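Endo-1,4-beta-mannanase (PDB 5Y6T) probably hydrolyses internal beta-1,4 linkages of mannans, as an earthworm member of glycoside hydrolase family 5 linked to cold adaptation. Local coordinates at residues Y268-Y274 against F298-D304; C182-L188 against M201-Q205. All blocks are in the same frame, centred on the assembly; numbering follows the deposited sequence. Where two conformers were deposited one is given.

Contact 1 of 2, residues Y268-Y274 against F298-D304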
ATOM      1  N   TYR A 268     -14.764   1.473  -0.736  1.00 19.75           N
ATOM      2  CA  TYR A 268     -15.601   2.458  -1.406  1.00 22.20           C
ATOM      3  C   TYR A 268     -17.006   1.941  -1.537  1.00 22.70           C
ATOM      4  O   TYR A 268     -17.233   0.709  -1.620  1.00 21.50           O
ATOM      5  CB  TYR A 268     -15.085   2.687  -2.799  1.00 21.28           C
ATOM      6  CG  TYR A 268     -13.681   3.299  -2.808  1.00 20.77           C
ATOM      7  CD1 TYR A 268     -13.505   4.691  -2.675  1.00 20.47           C
ATOM      8  CD2 TYR A 268     -12.545   2.504  -2.945  1.00 20.29           C
ATOM      9  CE1 TYR A 268     -12.252   5.250  -2.812  1.00 20.04           C
ATOM     10  CE2 TYR A 268     -11.269   3.049  -3.012  1.00 20.07           C
ATOM     11  CZ  TYR A 268     -11.111   4.435  -2.907  1.00 21.30           C
ATOM     12  OH  TYR A 268      -9.867   4.999  -3.027  1.00 20.23           O
ATOM     13  N   ALA A 269     -17.942   2.898  -1.612  1.00 23.21           N
ATOM     14  CA  ALA A 269     -19.333   2.530  -1.784  1.00 24.26           C
ATOM     15  C   ALA A 269     -19.609   2.184  -3.235  1.00 26.33           C
ATOM     16  O   ALA A 269     -18.912   2.606  -4.165  1.00 29.08           O
ATOM     17  CB  ALA A 269     -20.257   3.645  -1.277  1.00 25.13           C
ATOM     18  N   TRP A 270     -20.563   1.296  -3.430  1.00 26.68           N
ATOM     19  CA  TRP A 270     -21.000   0.950  -4.811  1.00 25.08           C
ATOM     20  C   TRP A 270     -22.497   1.268  -4.826  1.00 23.36           C
ATOM     21  O   TRP A 270     -23.231   0.894  -3.948  1.00 23.49           O
ATOM     22  CB  TRP A 270     -20.810  -0.523  -5.046  1.00 31.37           C
ATOM     23  CG  TRP A 270     -21.288  -0.976  -6.379  1.00 32.28           C
ATOM     24  CD1 TRP A 270     -22.377  -1.752  -6.658  1.00 34.95           C
ATOM     25  CD2 TRP A 270     -20.671  -0.673  -7.615  1.00 41.82           C
ATOM     26  NE1 TRP A 270     -22.447  -1.950  -8.019  1.00 38.04           N
ATOM     27  CE2 TRP A 270     -21.425  -1.297  -8.628  1.00 38.92           C
ATOM     28  CE3 TRP A 270     -19.536   0.060  -7.970  1.00 48.38           C
ATOM     29  CZ2 TRP A 270     -21.088  -1.209  -9.966  1.00 48.96           C
ATOM     30  CZ3 TRP A 270     -19.195   0.154  -9.316  1.00 54.42           C
ATOM     31  CH2 TRP A 270     -19.965  -0.477 -10.293  1.00 54.08           C
ATOM     32  N   GLU A 271     -22.888   2.047  -5.803  1.00 27.42           N
ATOM     33  CA  GLU A 271     -24.265   2.541  -5.913  1.00 31.87           C
ATOM     34  C   GLU A 271     -24.782   3.158  -4.649  1.00 31.44           C
ATOM     35  O   GLU A 271     -25.915   2.852  -4.212  1.00 35.25           O
ATOM     36  CB  GLU A 271     -25.146   1.374  -6.326  1.00 31.73           C
ATOM     37  CG  GLU A 271     -24.763   0.822  -7.655  1.00 31.47           C
ATOM     38  CD  GLU A 271     -25.726  -0.282  -8.100  1.00 33.20           C
ATOM     39  OE1 GLU A 271     -26.415  -0.916  -7.269  1.00 41.09           O
ATOM     40  OE2 GLU A 271     -25.777  -0.485  -9.300  1.00 31.98           O
ATOM     41  N   GLY A 272     -23.906   3.934  -4.009  1.00 33.06           N
ATOM     42  CA  GLY A 272     -24.226   4.673  -2.797  1.00 30.81           C
ATOM     43  C   GLY A 272     -24.332   3.954  -1.470  1.00 27.35           C
ATOM     44  O   GLY A 272     -24.745   4.557  -0.466  1.00 29.17           O
ATOM     45  N   ALA A 273     -23.889   2.690  -1.431  1.00 23.03           N
ATOM     46  CA  ALA A 273     -23.837   1.919  -0.217  1.00 25.69           C
ATOM     47  C   ALA A 273     -22.522   1.150  -0.056  1.00 23.31           C
ATOM     48  O   ALA A 273     -22.021   0.574  -1.006  1.00 23.92           O
ATOM     49  CB  ALA A 273     -24.986   0.885  -0.197  1.00 27.21           C
ATOM     50  N   TYR A 274     -21.986   1.187   1.147  1.00 24.38           N
ATOM     51  CA  TYR A 274     -20.884   0.297   1.477  1.00 22.87           C
ATOM     52  C   TYR A 274     -21.434  -1.109   1.645  1.00 26.26           C
ATOM     53  O   TYR A 274     -22.629  -1.309   1.986  1.00 24.80           O
ATOM     54  CB  TYR A 274     -20.250   0.751   2.780  1.00 22.57           C
ATOM     55  CG  TYR A 274     -19.387   1.972   2.664  1.00 21.79           C
ATOM     56  CD1 TYR A 274     -18.123   1.926   2.035  1.00 21.22           C
ATOM     57  CD2 TYR A 274     -19.764   3.181   3.266  1.00 24.19           C
ATOM     58  CE1 TYR A 274     -17.308   3.058   2.000  1.00 21.54           C
ATOM     59  CE2 TYR A 274     -18.972   4.331   3.175  1.00 23.98           C
ATOM     60  CZ  TYR A 274     -17.757   4.263   2.581  1.00 23.33           C
ATOM     61  OH  TYR A 274     -16.915   5.345   2.577  1.00 22.64           O
ATOM     62  N   PHE A 298     -10.053   5.291   1.083  1.00 20.57           N
ATOM     63  CA  PHE A 298     -11.493   5.595   1.174  1.00 20.02           C
ATOM     64  C   PHE A 298     -11.628   7.044   0.795  1.00 20.57           C
ATOM     65  O   PHE A 298     -10.656   7.779   0.734  1.00 19.13           O
ATOM     66  CB  PHE A 298     -12.035   5.412   2.597  1.00 18.74           C
ATOM     67  CG  PHE A 298     -11.324   6.217   3.628  1.00 18.89           C
ATOM     68  CD1 PHE A 298     -10.099   5.823   4.192  1.00 19.16           C
ATOM     69  CD2 PHE A 298     -11.771   7.470   3.962  1.00 20.72           C
ATOM     70  CE1 PHE A 298      -9.453   6.611   5.134  1.00 21.77           C
ATOM     71  CE2 PHE A 298     -11.095   8.270   4.849  1.00 19.64           C
ATOM     72  CZ  PHE A 298      -9.926   7.881   5.414  1.00 21.24           C
ATOM     73  N   SER A 299     -12.869   7.508   0.594  1.00 18.02           N
ATOM     74  CA  SER A 299     -13.024   8.933   0.330  1.00 20.67           C
ATOM     75  C   SER A 299     -14.478   9.281   0.650  1.00 21.59           C
ATOM     76  O   SER A 299     -15.342   8.390   0.742  1.00 21.61           O
ATOM     77  CB  SER A 299     -12.704   9.258  -1.107  1.00 22.86           C
ATOM     78  OG  SER A 299     -13.638   8.712  -2.001  1.00 21.90           O
ATOM     79  N   GLN A 300     -14.710  10.568   0.888  1.00 24.82           N
ATOM     80  CA  GLN A 300     -16.032  11.053   1.125  1.00 24.77           C
ATOM     81  C   GLN A 300     -16.866  10.908  -0.173  1.00 22.91           C
ATOM     82  O   GLN A 300     -18.033  10.436  -0.178  1.00 24.82           O
ATOM     83  CB  GLN A 300     -15.955  12.504   1.636  1.00 27.07           C
ATOM     84  CG  GLN A 300     -17.348  13.079   2.004  1.00 27.66           C
ATOM     85  CD  GLN A 300     -17.175  14.490   2.484  1.00 26.64           C
ATOM     86  OE1 GLN A 300     -16.728  14.705   3.607  1.00 24.78           O
ATOM     87  NE2 GLN A 300     -17.484  15.451   1.652  1.00 31.16           N
ATOM     88  N   SER A 301     -16.271  11.348  -1.264  1.00 25.18           N
ATOM     89  CA  SER A 301     -16.924  11.248  -2.583  1.00 25.88           C
ATOM     90  C   SER A 301     -17.214   9.812  -2.967  1.00 27.01           C
ATOM     91  O   SER A 301     -18.186   9.528  -3.680  1.00 24.65           O
ATOM     92  CB  SER A 301     -16.149  11.924  -3.714  1.00 27.20           C
ATOM     93  OG  SER A 301     -14.810  11.501  -3.803  1.00 30.60           O
ATOM     94  N   GLY A 302     -16.327   8.916  -2.537  1.00 24.18           N
ATOM     95  CA  GLY A 302     -16.537   7.505  -2.785  1.00 22.99           C
ATOM     96  C   GLY A 302     -17.161   6.784  -1.648  1.00 23.97           C
ATOM     97  O   GLY A 302     -16.999   5.559  -1.516  1.00 25.21           O
ATOM     98  N   GLY A 303     -17.913   7.501  -0.811  1.00 22.87           N
ATOM     99  CA  GLY A 303     -18.679   6.905   0.213  1.00 21.99           C
ATOM    100  C   GLY A 303     -20.203   6.942   0.022  1.00 24.70           C
ATOM    101  O   GLY A 303     -20.717   7.103  -1.072  1.00 24.57           O
ATOM    102  N   ASP A 304     -20.892   6.798   1.121  1.00 25.14           N
ATOM    103  CA  ASP A 304     -22.358   6.632   1.147  1.00 29.07           C
ATOM    104  C   ASP A 304     -23.042   7.887   1.678  1.00 31.73           C
ATOM    105  O   ASP A 304     -24.230   7.806   2.088  1.00 30.85           O
ATOM    106  CB  ASP A 304     -22.736   5.393   2.014  1.00 27.51           C
ATOM    107  CG  ASP A 304     -22.450   5.582   3.493  1.00 30.51           C
ATOM    108  OD1 ASP A 304     -21.695   6.516   3.873  1.00 26.85           O
ATOM    109  OD2 ASP A 304     -22.918   4.707   4.243  1.00 29.52           O
TER
HETATM  110  O   HOH W   1     -14.945   5.351   0.681  1.00 21.19           O
HETATM  111  O   HOH W   2     -23.653   2.326   3.236  1.00 26.17           O
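Tyr268 and Tyr274 both carry CG opposite their own carbonyl carbon (chi1 -64° and -75°), which lets the ring ends close on the 298-304 loop although neither CB faces it. The Tyr268 ring presents its edge to Ser299, whose OG lies in the ring plane, 3.8 Å from CE1; the Tyr268 hydroxyl is hydrogen-bonded to Glu297, and Ser299 OG accepts from Gly302 N in an ST motif and also bonds Asn334. Tyr274 lays its ring edge against the Asp304 carboxylate, CE2 3.6 Å from OD1, with the two planes steeply inclined. Its OH comes within 3.3 Å of Gly303 CA, where a side chain would clash, just as one on Gly302 would strike Tyr268. Ala269 CB sits over the centre of one Tyr274 face. At the backbone, Ala269 N donates to Gly302 O at 2.8 Å, nearly straight (173°) although tilted from the carbonyl plane. One water binds Tyr274 OH at 2.7 Å and accepts from Ser299 N; a second accepts from Tyr274 N and donates to Asp304 OD2 at 2.7 Å. The Asp304 carboxylate is thus shared, OD1 pairing with Arg306 and OD2 with water, which probably favours its charged form. A single direct backbone bond, two water bridges and two glycines that admit the tyrosines therefore join these loops after successive strands.

Contact 2 of 2, residues C182-L188 against M201-Q205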
ATOM      1  N   CYS A 182      -6.369 -21.449  -0.603  1.00 21.47           N
ATOM      2  CA  CYS A 182      -5.576 -20.230  -0.784  1.00 21.72           C
ATOM      3  C   CYS A 182      -5.685 -19.651  -2.189  1.00 20.90           C
ATOM      4  O   CYS A 182      -5.545 -18.413  -2.373  1.00 20.36           O
ATOM      5  CB  CYS A 182      -4.102 -20.443  -0.462  1.00 22.38           C
ATOM      6  SG  CYS A 182      -3.767 -20.480   1.324  1.00 25.33           S
ATOM      7  N   PHE A 183      -5.945 -20.535  -3.170  1.00 22.68           N
ATOM      8  CA  PHE A 183      -5.973 -20.141  -4.615  1.00 20.84           C
ATOM      9  C   PHE A 183      -7.382 -20.078  -5.161  1.00 22.59           C
ATOM     10  O   PHE A 183      -7.589 -19.642  -6.270  1.00 23.97           O
ATOM     11  CB  PHE A 183      -5.137 -21.155  -5.439  1.00 22.05           C
ATOM     12  CG  PHE A 183      -3.775 -21.395  -4.924  1.00 21.31           C
ATOM     13  CD1 PHE A 183      -3.084 -20.507  -4.131  1.00 21.60           C
ATOM     14  CD2 PHE A 183      -3.150 -22.575  -5.238  1.00 24.33           C
ATOM     15  CE1 PHE A 183      -1.838 -20.795  -3.642  1.00 22.71           C
ATOM     16  CE2 PHE A 183      -1.877 -22.871  -4.787  1.00 24.31           C
ATOM     17  CZ  PHE A 183      -1.232 -21.982  -3.936  1.00 25.66           C
ATOM     18  N   ASP A 184      -8.343 -20.460  -4.359  1.00 22.16           N
ATOM     19  CA  ASP A 184      -9.734 -20.555  -4.753  1.00 20.85           C
ATOM     20  C   ASP A 184     -10.311 -19.159  -4.581  1.00 20.59           C
ATOM     21  O   ASP A 184     -10.310 -18.601  -3.490  1.00 22.42           O
ATOM     22  CB  ASP A 184     -10.430 -21.601  -3.878  1.00 21.45           C
ATOM     23  CG  ASP A 184     -11.924 -21.685  -4.164  1.00 24.70           C
ATOM     24  OD1 ASP A 184     -12.600 -20.653  -4.092  1.00 24.29           O
ATOM     25  OD2 ASP A 184     -12.407 -22.813  -4.431  1.00 26.18           O
ATOM     26  N   THR A 185     -10.842 -18.584  -5.660  1.00 21.07           N
ATOM     27  CA  THR A 185     -11.468 -17.276  -5.653  1.00 21.64           C
ATOM     28  C   THR A 185     -13.024 -17.229  -5.741  1.00 20.07           C
ATOM     29  O   THR A 185     -13.584 -16.201  -6.064  1.00 21.50           O
ATOM     30  CB  THR A 185     -10.898 -16.349  -6.733  1.00 21.16           C
ATOM     31  OG1 THR A 185     -11.101 -16.955  -8.009  1.00 20.75           O
ATOM     32  CG2 THR A 185      -9.371 -16.118  -6.521  1.00 21.89           C
ATOM     33  N   GLN A 186     -13.660 -18.332  -5.385  1.00 20.92           N
ATOM     34  CA  GLN A 186     -15.124 -18.359  -5.284  0.50 20.54           C
ATOM     35  C   GLN A 186     -15.638 -17.320  -4.285  1.00 21.22           C
ATOM     36  O   GLN A 186     -16.638 -16.669  -4.559  1.00 22.91           O
ATOM     37  CB  GLN A 186     -15.683 -19.760  -5.054  0.50 20.21           C
ATOM     38  CG  GLN A 186     -15.477 -20.684  -6.235  0.50 20.76           C
ATOM     39  CD  GLN A 186     -16.238 -20.278  -7.482  0.50 20.42           C
ATOM     40  OE1 GLN A 186     -16.832 -19.195  -7.560  0.50 21.59           O
ATOM     41  NE2 GLN A 186     -16.236 -21.167  -8.487  0.50 21.45           N
ATOM     42  N   PRO A 187     -14.925 -17.056  -3.199  1.00 20.90           N
ATOM     43  CA  PRO A 187     -15.455 -15.935  -2.346  1.00 24.05           C
ATOM     44  C   PRO A 187     -15.496 -14.555  -2.977  1.00 23.02           C
ATOM     45  O   PRO A 187     -16.200 -13.695  -2.490  1.00 23.95           O
ATOM     46  CB  PRO A 187     -14.510 -15.950  -1.124  1.00 22.82           C
ATOM     47  CG  PRO A 187     -13.994 -17.352  -1.090  1.00 24.56           C
ATOM     48  CD  PRO A 187     -13.836 -17.751  -2.536  1.00 22.25           C
ATOM     49  N   LEU A 188     -14.751 -14.357  -4.055  1.00 22.82           N
ATOM     50  CA  LEU A 188     -14.784 -13.177  -4.853  1.00 20.69           C
ATOM     51  C   LEU A 188     -15.776 -13.188  -6.027  1.00 22.06           C
ATOM     52  O   LEU A 188     -15.855 -12.202  -6.748  1.00 23.56           O
ATOM     53  CB  LEU A 188     -13.361 -12.833  -5.411  1.00 22.41           C
ATOM     54  CG  LEU A 188     -12.280 -12.773  -4.331  1.00 21.47           C
ATOM     55  CD1 LEU A 188     -10.925 -12.347  -4.879  1.00 22.48           C
ATOM     56  CD2 LEU A 188     -12.679 -11.870  -3.135  1.00 20.66           C
ATOM     57  N   MET A 201      -4.956 -16.260  -9.022  1.00 18.52           N
ATOM     58  CA  MET A 201      -4.558 -15.837  -7.694  1.00 19.83           C
ATOM     59  C   MET A 201      -3.218 -16.365  -7.239  1.00 20.22           C
ATOM     60  O   MET A 201      -2.387 -15.606  -6.683  1.00 19.87           O
ATOM     61  CB  MET A 201      -5.666 -16.195  -6.675  1.00 20.87           C
ATOM     62  CG  MET A 201      -5.293 -15.776  -5.248  1.00 22.36           C
ATOM     63  SD  MET A 201      -5.089 -14.018  -4.978  1.00 23.25           S
ATOM     64  CE  MET A 201      -6.794 -13.507  -4.814  1.00 22.47           C
ATOM     65  N   GLN A 202      -2.967 -17.659  -7.473  1.00 20.55           N
ATOM     66  CA  GLN A 202      -1.668 -18.228  -7.107  0.70 22.22           C
ATOM     67  C   GLN A 202      -0.484 -17.458  -7.669  1.00 21.89           C
ATOM     68  O   GLN A 202       0.543 -17.308  -6.939  1.00 20.23           O
ATOM     69  CB  GLN A 202      -1.594 -19.678  -7.516  0.70 21.70           C
ATOM     70  CG  GLN A 202      -0.284 -20.340  -7.119  0.70 23.18           C
ATOM     71  CD  GLN A 202       0.814 -20.283  -8.136  0.70 27.81           C
ATOM     72  OE1 GLN A 202       0.567 -20.231  -9.364  0.70 23.36           O
ATOM     73  NE2 GLN A 202       2.048 -20.318  -7.641  0.70 24.35           N
ATOM     74  N   ARG A 203      -0.584 -16.948  -8.928  1.00 21.53           N
ATOM     75  CA  ARG A 203       0.532 -16.215  -9.521  0.50 22.30           C
ATOM     76  C   ARG A 203       0.732 -14.836  -8.859  1.00 21.91           C
ATOM     77  O   ARG A 203       1.873 -14.392  -8.665  1.00 20.42           O
ATOM     78  CB  ARG A 203       0.358 -16.092 -11.032  0.50 23.33           C
ATOM     79  CG  ARG A 203       0.387 -17.426 -11.758  0.50 24.03           C
ATOM     80  CD  ARG A 203       0.481 -17.177 -13.249  0.50 27.39           C
ATOM     81  NE  ARG A 203       0.638 -18.382 -14.083  0.50 28.25           N
ATOM     82  CZ  ARG A 203       1.813 -18.957 -14.377  0.50 29.59           C
ATOM     83  NH1 ARG A 203       2.955 -18.495 -13.886  0.50 28.70           N
ATOM     84  NH2 ARG A 203       1.844 -19.986 -15.199  0.50 29.37           N
ATOM     85  N   LEU A 204      -0.387 -14.196  -8.466  1.00 19.13           N
ATOM     86  CA  LEU A 204      -0.333 -12.906  -7.763  1.00 18.70           C
ATOM     87  C   LEU A 204       0.287 -13.066  -6.396  1.00 18.72           C
ATOM     88  O   LEU A 204       1.189 -12.290  -6.000  1.00 21.29           O
ATOM     89  CB  LEU A 204      -1.696 -12.260  -7.661  1.00 20.85           C
ATOM     90  CG  LEU A 204      -2.306 -11.945  -9.045  1.00 19.65           C
ATOM     91  CD1 LEU A 204      -3.740 -11.439  -8.881  1.00 20.03           C
ATOM     92  CD2 LEU A 204      -1.487 -10.924  -9.830  1.00 22.26           C
ATOM     93  N   GLN A 205      -0.208 -14.065  -5.664  1.00 19.05           N
ATOM     94  CA  GLN A 205       0.401 -14.401  -4.393  1.00 20.05           C
ATOM     95  C   GLN A 205       1.871 -14.728  -4.463  1.00 19.02           C
ATOM     96  O   GLN A 205       2.645 -14.323  -3.583  1.00 19.18           O
ATOM     97  CB  GLN A 205      -0.348 -15.541  -3.687  1.00 19.98           C
ATOM     98  CG  GLN A 205      -1.778 -15.203  -3.255  1.00 20.61           C
ATOM     99  CD  GLN A 205      -2.586 -16.476  -3.015  1.00 22.34           C
ATOM    100  OE1 GLN A 205      -2.548 -17.452  -3.810  1.00 21.05           O
ATOM    101  NE2 GLN A 205      -3.400 -16.453  -1.983  1.00 20.23           N
TER
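Cys182 meets Gln205 through its main chain: Gln205 NE2 donates to Cys182 O at 2.9 Å, approaching from above the carbonyl plane instead of along a lone pair. Tyr243 O takes a further bond from the same NE2, so two backbone carbonyls hold the amide with OE1 facing Phe183. Phe183 has CG anti to its carbonyl carbon (chi1 -51°), which carries the ring to the helix, where it meets two glutamines differently. In the conformer described, Gln202 CG stands over the ring centre, 3.7 Å from the centroid and 12° off the normal, a CH-pi contact in which both side chains run the same way. Gln205 OE1 comes instead at the rim, near the ring plane, 3.1 Å from CD1, facing the slightly positive aromatic hydrogens. With an alanine in place of Phe183, Gln202 CG is likely to lose the face it rests on and Gln205 OE1 its ring edge, leaving a gap above the first helical turn. Beyond an Asx turn at Asp184, Thr185 points its methyl at the helix, CG2 3.7 Å from Met201 CB, while its OG1 bonds Ser173 and Val176. The Met201 chain, bent at both chi2 and chi3, brings CE round to Leu188, 4.3 Å from CD1, where the short 3-10 turn 186-188 ends the contact. The loop thus packs on the start of helix 201-218; helix 246-253 borders the same site, carrying Cys248, disulfide partner of Cys182, and Ala252, which touches Phe183.

Along the chain the contacts come in series, contact 2 closing before contact 1 opens. Their centres are 26 Å apart and their nearest atoms about 12 Å, so they do not touch. Both belong to the periphery of the beta/alpha barrel expected of family 5. Contact 2 packs the long loop after strand 165-166 on helix 201-218, which leads into strand 223-228; that strand pairs with 262-266, and contact 1 joins the loops after 262-266 and its neighbour 293-297. These loops all follow C-terminal ends of parallel strands, where active sites of such barrels lie, probably here too. The Tyr268 side chain is about 4 Å from a Tris molecule, probably from the crystallisation liquor but possibly marking a pocket.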